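Local coordinates for protein peptidoglycan-N-acetylmuramic acid deacetylase PdaC (Bacillus subtilis subsp. subtilis str. 168, PDB 6H8N) that deacetylates N-acetylmuramic acid residues of peptidoglycan, which confers lysozyme resistance, and can also deacylate short chitin oligomers, at residues K139-D152 with D170-Q182. The protein carries 1 engineered substitution. Residues are numbered along the deposited sequence; the frame is centred on the assembly and turned at random.
Sequences KKTIVDRVMNQAGD and DEIIKKLTDQGYQ
Met147 reaches from helix 139-149 into the side of helix 163-178. Its CB leads to CG, which lies beside the backbone N, anti to the carbonyl carbon (chi1 -65°). Two further bends, at chi2 and chi3, fold the thioether back against the partner helix. SD then lies 4.1 Å from Leu176 CG and 4.3 Å from Ile172 CG2. The methyl CE comes closer still to the partner helix, 3.6 Å from Lys175 CB and 3.8 Å from Leu176 CD2. It also touches the amide of Gln179, whose side chain runs past in the opposite direction. A water accepts from Gln179 NE2 and donates to Met147 O, bridging the two segments.

Ile172, one turn before Leu176, sets CD1 against Val146, 3.8 Å from its CB. Val143 spreads both methyls under the Glu171 carboxylate. That carboxylate is shared between two lysines. Lys139 makes a salt bridge from the other helix, NZ to Glu171 OE1 at 3.5 Å. Lys175 donates to the anti lone pair of Glu171 OE2 at 2.8 Å. The network probably holds the carboxylate in place at the solvent-facing edge of the helix pair.

Beyond the helices, the Tyr181 hydroxyl OH approaches Gly151 CA at 3.2 Å, and Asp152 N lies at the ring edge. Tyr181 follows the Schellman turn at Gly180.

The two helices run roughly parallel, crossing at -31°. Each precedes a strand of the parallel sheet, 155-159 or 182-183. This is helix-helix packing between neighbouring beta/alpha units on the outside of the NodB-type (beta/alpha) barrel, the C-terminal catalytic domain of PdaC.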
loop_
_atom_site.group_PDB
_atom_site.type_symbol
_atom_site.label_atom_id
_atom_site.label_comp_id
_atom_site.label_asym_id
_atom_site.label_seq_id
_atom_site.Cartn_x
_atom_site.Cartn_y
_atom_site.Cartn_z
ATOM N N LYS A 139 12.876 9.209 -12.439
ATOM C CA LYS A 139 12.103 8.053 -12.866
ATOM C C LYS A 139 12.972 6.814 -13.034
ATOM O O LYS A 139 12.666 5.747 -12.484
ATOM C CB LYS A 139 11.353 8.376 -14.159
ATOM C CG LYS A 139 10.553 7.194 -14.714
ATOM C CD LYS A 139 10.061 7.453 -16.130
ATOM C CE LYS A 139 9.308 6.269 -16.694
ATOM N NZ LYS A 139 9.001 6.452 -18.142
ATOM N N LYS A 140 14.048 6.913 -13.821
ATOM C CA LYS A 140 14.815 5.718 -14.112
ATOM C C LYS A 140 15.500 5.166 -12.873
ATOM O O LYS A 140 15.647 3.954 -12.744
ATOM C CB LYS A 140 15.844 6.016 -15.205
ATOM C CG LYS A 140 16.427 4.778 -15.829
ATOM C CD LYS A 140 17.394 5.106 -16.983
ATOM C CE LYS A 140 17.856 3.844 -17.681
ATOM N NZ LYS A 140 17.903 2.634 -16.777
ATOM N N THR A 141 15.935 6.036 -11.971
ATOM C CA THR A 141 16.550 5.569 -10.732
ATOM C C THR A 141 15.556 4.751 -9.915
ATOM O O THR A 141 15.901 3.689 -9.393
ATOM C CB THR A 141 17.069 6.753 -9.919
ATOM O OG1 THR A 141 18.104 7.419 -10.656
ATOM C CG2 THR A 141 17.639 6.306 -8.580
ATOM N N ILE A 142 14.325 5.240 -9.802
ATOM C CA ILE A 142 13.282 4.524 -9.067
ATOM C C ILE A 142 12.967 3.190 -9.736
ATOM O O ILE A 142 12.906 2.145 -9.073
ATOM C CB ILE A 142 12.028 5.405 -8.939
ATOM C CG1 ILE A 142 12.333 6.694 -8.177
ATOM C CG2 ILE A 142 10.895 4.635 -8.270
ATOM C CD1 ILE A 142 11.337 7.780 -8.455
ATOM N N VAL A 143 12.731 3.206 -11.054
ATOM C CA VAL A 143 12.411 1.977 -11.771
ATOM C C VAL A 143 13.499 0.940 -11.562
ATOM O O VAL A 143 13.227 -0.231 -11.262
ATOM C CB VAL A 143 12.208 2.267 -13.268
ATOM C CG1 VAL A 143 12.083 0.982 -14.055
ATOM C CG2 VAL A 143 11.006 3.137 -13.505
ATOM N N ASP A 144 14.756 1.340 -11.757
ATOM C CA ASP A 144 15.829 0.358 -11.713
ATOM C C ASP A 144 16.003 -0.209 -10.311
ATOM O O ASP A 144 16.254 -1.410 -10.161
ATOM C CB ASP A 144 17.136 0.943 -12.257
ATOM C CG ASP A 144 17.102 1.120 -13.759
ATOM O OD1 ASP A 144 16.068 0.829 -14.382
ATOM O OD2 ASP A 144 18.126 1.581 -14.329
ATOM N N ARG A 145 15.859 0.621 -9.278
ATOM C CA ARG A 145 15.961 0.122 -7.908
ATOM C C ARG A 145 14.857 -0.900 -7.631
ATOM O O ARG A 145 15.111 -1.993 -7.099
ATOM C CB ARG A 145 15.893 1.287 -6.907
ATOM C CG ARG A 145 17.137 2.163 -6.831
ATOM C CD ARG A 145 17.080 3.235 -5.710
ATOM N NE ARG A 145 17.331 2.645 -4.387
ATOM C CZ ARG A 145 17.602 3.325 -3.267
ATOM N NH1 ARG A 145 17.824 2.668 -2.133
ATOM N NH2 ARG A 145 17.643 4.650 -3.255
ATOM N N VAL A 146 13.627 -0.580 -8.016
ATOM C CA VAL A 146 12.529 -1.512 -7.783
ATOM C C VAL A 146 12.719 -2.790 -8.591
ATOM O O VAL A 146 12.584 -3.906 -8.068
ATOM C CB VAL A 146 11.175 -0.851 -8.084
ATOM C CG1 VAL A 146 10.051 -1.887 -8.077
ATOM C CG2 VAL A 146 10.905 0.273 -7.099
ATOM N N MET A 147 13.009 -2.661 -9.887
ATOM C CA MET A 147 13.070 -3.848 -10.727
ATOM C C MET A 147 14.239 -4.751 -10.349
ATOM O O MET A 147 14.125 -5.979 -10.471
ATOM C CB MET A 147 13.127 -3.466 -12.204
ATOM C CG MET A 147 11.897 -2.761 -12.729
ATOM S SD MET A 147 10.322 -3.583 -12.384
ATOM C CE MET A 147 10.561 -5.148 -13.214
ATOM N N ASN A 148 15.335 -4.188 -9.840
ATOM C CA ASN A 148 16.450 -5.016 -9.414
ATOM C C ASN A 148 16.136 -5.777 -8.131
ATOM O O ASN A 148 16.711 -6.846 -7.897
ATOM C CB ASN A 148 17.708 -4.172 -9.245
ATOM C CG ASN A 148 18.271 -3.702 -10.566
ATOM O OD1 ASN A 148 17.911 -4.215 -11.623
ATOM N ND2 ASN A 148 19.143 -2.712 -10.513
ATOM N N GLN A 149 15.240 -5.258 -7.294
ATOM C CA GLN A 149 14.908 -5.880 -6.018
ATOM C C GLN A 149 13.595 -6.653 -6.038
ATOM O O GLN A 149 13.294 -7.358 -5.066
ATOM C CB GLN A 149 14.849 -4.804 -4.930
ATOM C CG GLN A 149 16.192 -4.146 -4.662
ATOM C CD GLN A 149 16.078 -2.949 -3.740
ATOM O OE1 GLN A 149 15.644 -3.066 -2.596
ATOM N NE2 GLN A 149 16.471 -1.779 -4.242
ATOM N N ALA A 150 12.803 -6.520 -7.086
ATOM C CA ALA A 150 11.503 -7.170 -7.119
ATOM C C ALA A 150 11.675 -8.682 -7.079
ATOM O O ALA A 150 12.640 -9.243 -7.604
ATOM C CB ALA A 150 10.755 -6.773 -8.388
ATOM N N GLY A 151 10.718 -9.348 -6.441
ATOM C CA GLY A 151 10.679 -10.795 -6.421
ATOM C C GLY A 151 9.350 -11.236 -5.866
ATOM O O GLY A 151 8.608 -10.441 -5.296
ATOM N N ASP A 152 9.046 -12.512 -6.079
ATOM C CA ASP A 152 7.818 -13.086 -5.567
ATOM C C ASP A 152 7.686 -12.826 -4.074
ATOM O O ASP A 152 8.647 -12.959 -3.306
ATOM C CB ASP A 152 7.828 -14.587 -5.807
ATOM C CG ASP A 152 6.624 -15.268 -5.203
ATOM O OD1 ASP A 152 5.508 -15.080 -5.720
ATOM O OD2 ASP A 152 6.824 -15.976 -4.186
ATOM N N ASP A 170 4.176 3.548 -13.484
ATOM C CA ASP A 170 3.643 3.009 -14.736
ATOM C C ASP A 170 4.598 2.004 -15.354
ATOM O O ASP A 170 4.179 0.922 -15.786
ATOM C CB ASP A 170 3.355 4.127 -15.733
ATOM C CG ASP A 170 2.800 3.589 -17.048
ATOM O OD1 ASP A 170 1.616 3.213 -17.097
ATOM O OD2 ASP A 170 3.565 3.500 -18.042
ATOM N N GLU A 171 5.883 2.354 -15.433
ATOM C CA GLU A 171 6.870 1.465 -16.023
ATOM C C GLU A 171 7.053 0.206 -15.182
ATOM O O GLU A 171 7.191 -0.895 -15.729
ATOM C CB GLU A 171 8.192 2.218 -16.215
ATOM C CG GLU A 171 9.280 1.363 -16.805
ATOM C CD GLU A 171 10.479 2.124 -17.297
ATOM O OE1 GLU A 171 10.443 3.361 -17.334
ATOM O OE2 GLU A 171 11.465 1.446 -17.631
ATOM N N ILE A 172 7.051 0.342 -13.852
ATOM C CA ILE A 172 7.166 -0.818 -12.966
ATOM C C ILE A 172 5.982 -1.754 -13.158
ATOM O O ILE A 172 6.138 -2.973 -13.235
ATOM C CB ILE A 172 7.314 -0.350 -11.509
ATOM C CG1 ILE A 172 8.696 0.289 -11.293
ATOM C CG2 ILE A 172 7.048 -1.485 -10.526
ATOM C CD1 ILE A 172 8.732 1.194 -10.103
ATOM N N ILE A 173 4.781 -1.194 -13.197
ATOM C CA ILE A 173 3.583 -2.008 -13.399
ATOM C C ILE A 173 3.674 -2.765 -14.717
ATOM O O ILE A 173 3.397 -3.968 -14.790
ATOM C CB ILE A 173 2.330 -1.126 -13.324
ATOM C CG1 ILE A 173 2.095 -0.658 -11.879
ATOM C CG2 ILE A 173 1.098 -1.876 -13.876
ATOM C CD1 ILE A 173 1.175 0.535 -11.760
ATOM N N LYS A 174 4.085 -2.078 -15.783
ATOM C CA LYS A 174 4.220 -2.741 -17.080
ATOM C C LYS A 174 5.254 -3.861 -17.028
ATOM O O LYS A 174 5.006 -4.983 -17.491
ATOM C CB LYS A 174 4.610 -1.736 -18.145
ATOM C CG LYS A 174 4.716 -2.378 -19.525
ATOM C CD LYS A 174 5.227 -1.415 -20.577
ATOM C CE LYS A 174 5.087 -1.991 -21.986
ATOM N NZ LYS A 174 3.651 -2.190 -22.365
ATOM N N LYS A 175 6.431 -3.570 -16.498
ATOM C CA LYS A 175 7.502 -4.561 -16.509
ATOM C C LYS A 175 7.182 -5.761 -15.627
ATOM O O LYS A 175 7.464 -6.901 -16.000
ATOM C CB LYS A 175 8.831 -3.911 -16.138
ATOM C CG LYS A 175 9.331 -2.989 -17.223
ATOM C CD LYS A 175 10.702 -2.450 -16.934
ATOM C CE LYS A 175 11.291 -1.844 -18.205
ATOM N NZ LYS A 175 12.545 -1.137 -17.948
ATOM N N LEU A 176 6.603 -5.534 -14.449
ATOM C CA LEU A 176 6.222 -6.664 -13.605
ATOM C C LEU A 176 5.122 -7.491 -14.254
ATOM O O LEU A 176 5.154 -8.729 -14.188
ATOM C CB LEU A 176 5.787 -6.192 -12.218
ATOM C CG LEU A 176 6.876 -5.563 -11.355
ATOM C CD1 LEU A 176 6.216 -4.907 -10.136
ATOM C CD2 LEU A 176 7.920 -6.600 -10.941
ATOM N N THR A 177 4.158 -6.833 -14.894
ATOM C CA THR A 177 3.120 -7.561 -15.612
ATOM C C THR A 177 3.734 -8.375 -16.746
ATOM O O THR A 177 3.390 -9.551 -16.928
ATOM C CB THR A 177 2.047 -6.585 -16.110
ATOM O OG1 THR A 177 1.474 -5.906 -14.987
ATOM C CG2 THR A 177 0.946 -7.323 -16.849
ATOM N N ASP A 178 4.663 -7.776 -17.494
ATOM C CA ASP A 178 5.321 -8.487 -18.589
ATOM C C ASP A 178 6.091 -9.696 -18.066
ATOM O O ASP A 178 6.233 -10.702 -18.779
ATOM C CB ASP A 178 6.298 -7.562 -19.326
ATOM C CG ASP A 178 5.628 -6.561 -20.276
ATOM O OD1 ASP A 178 4.430 -6.675 -20.615
ATOM O OD2 ASP A 178 6.364 -5.645 -20.737
ATOM N N GLN A 179 6.631 -9.615 -16.853
ATOM C CA GLN A 179 7.351 -10.724 -16.232
ATOM C C GLN A 179 6.433 -11.789 -15.641
ATOM O O GLN A 179 6.940 -12.796 -15.125
ATOM C CB GLN A 179 8.304 -10.213 -15.147
ATOM C CG GLN A 179 9.507 -9.475 -15.684
ATOM C CD GLN A 179 10.481 -9.184 -14.597
ATOM O OE1 GLN A 179 10.509 -9.897 -13.596
ATOM N NE2 GLN A 179 11.297 -8.154 -14.774
ATOM N N GLY A 180 5.123 -11.615 -15.695
ATOM C CA GLY A 180 4.214 -12.629 -15.215
ATOM C C GLY A 180 3.808 -12.516 -13.762
ATOM O O GLY A 180 3.205 -13.459 -13.229
ATOM N N TYR A 181 4.114 -11.412 -13.094
ATOM C CA TYR A 181 3.634 -11.225 -11.734
ATOM C C TYR A 181 2.148 -10.901 -11.716
ATOM O O TYR A 181 1.648 -10.155 -12.559
ATOM C CB TYR A 181 4.352 -10.058 -11.076
ATOM C CG TYR A 181 5.761 -10.303 -10.668
ATOM C CD1 TYR A 181 6.804 -10.074 -11.552
ATOM C CD2 TYR A 181 6.067 -10.725 -9.388
ATOM C CE1 TYR A 181 8.112 -10.261 -11.172
ATOM C CE2 TYR A 181 7.365 -10.919 -8.992
ATOM C CZ TYR A 181 8.389 -10.690 -9.890
ATOM O OH TYR A 181 9.677 -10.879 -9.459
ATOM N N GLN A 182 1.456 -11.436 -10.711
ATOM C CA GLN A 182 0.138 -10.976 -10.310
ATOM C C GLN A 182 0.333 -9.838 -9.320
ATOM O O GLN A 182 0.991 -10.004 -8.286
ATOM C CB GLN A 182 -0.640 -12.116 -9.657
ATOM C CG GLN A 182 -0.836 -13.315 -10.562
ATOM C CD GLN A 182 -1.291 -14.538 -9.820
ATOM O OE1 GLN A 182 -2.452 -14.924 -9.897
ATOM N NE2 GLN A 182 -0.381 -15.146 -9.069
HETATM O O HOH W 1 14.767 1.986 -16.663
HETATM O O HOH W 2 14.317 -1.716 -15.538
HETATM O O HOH W 3 13.639 -7.399 -13.036
#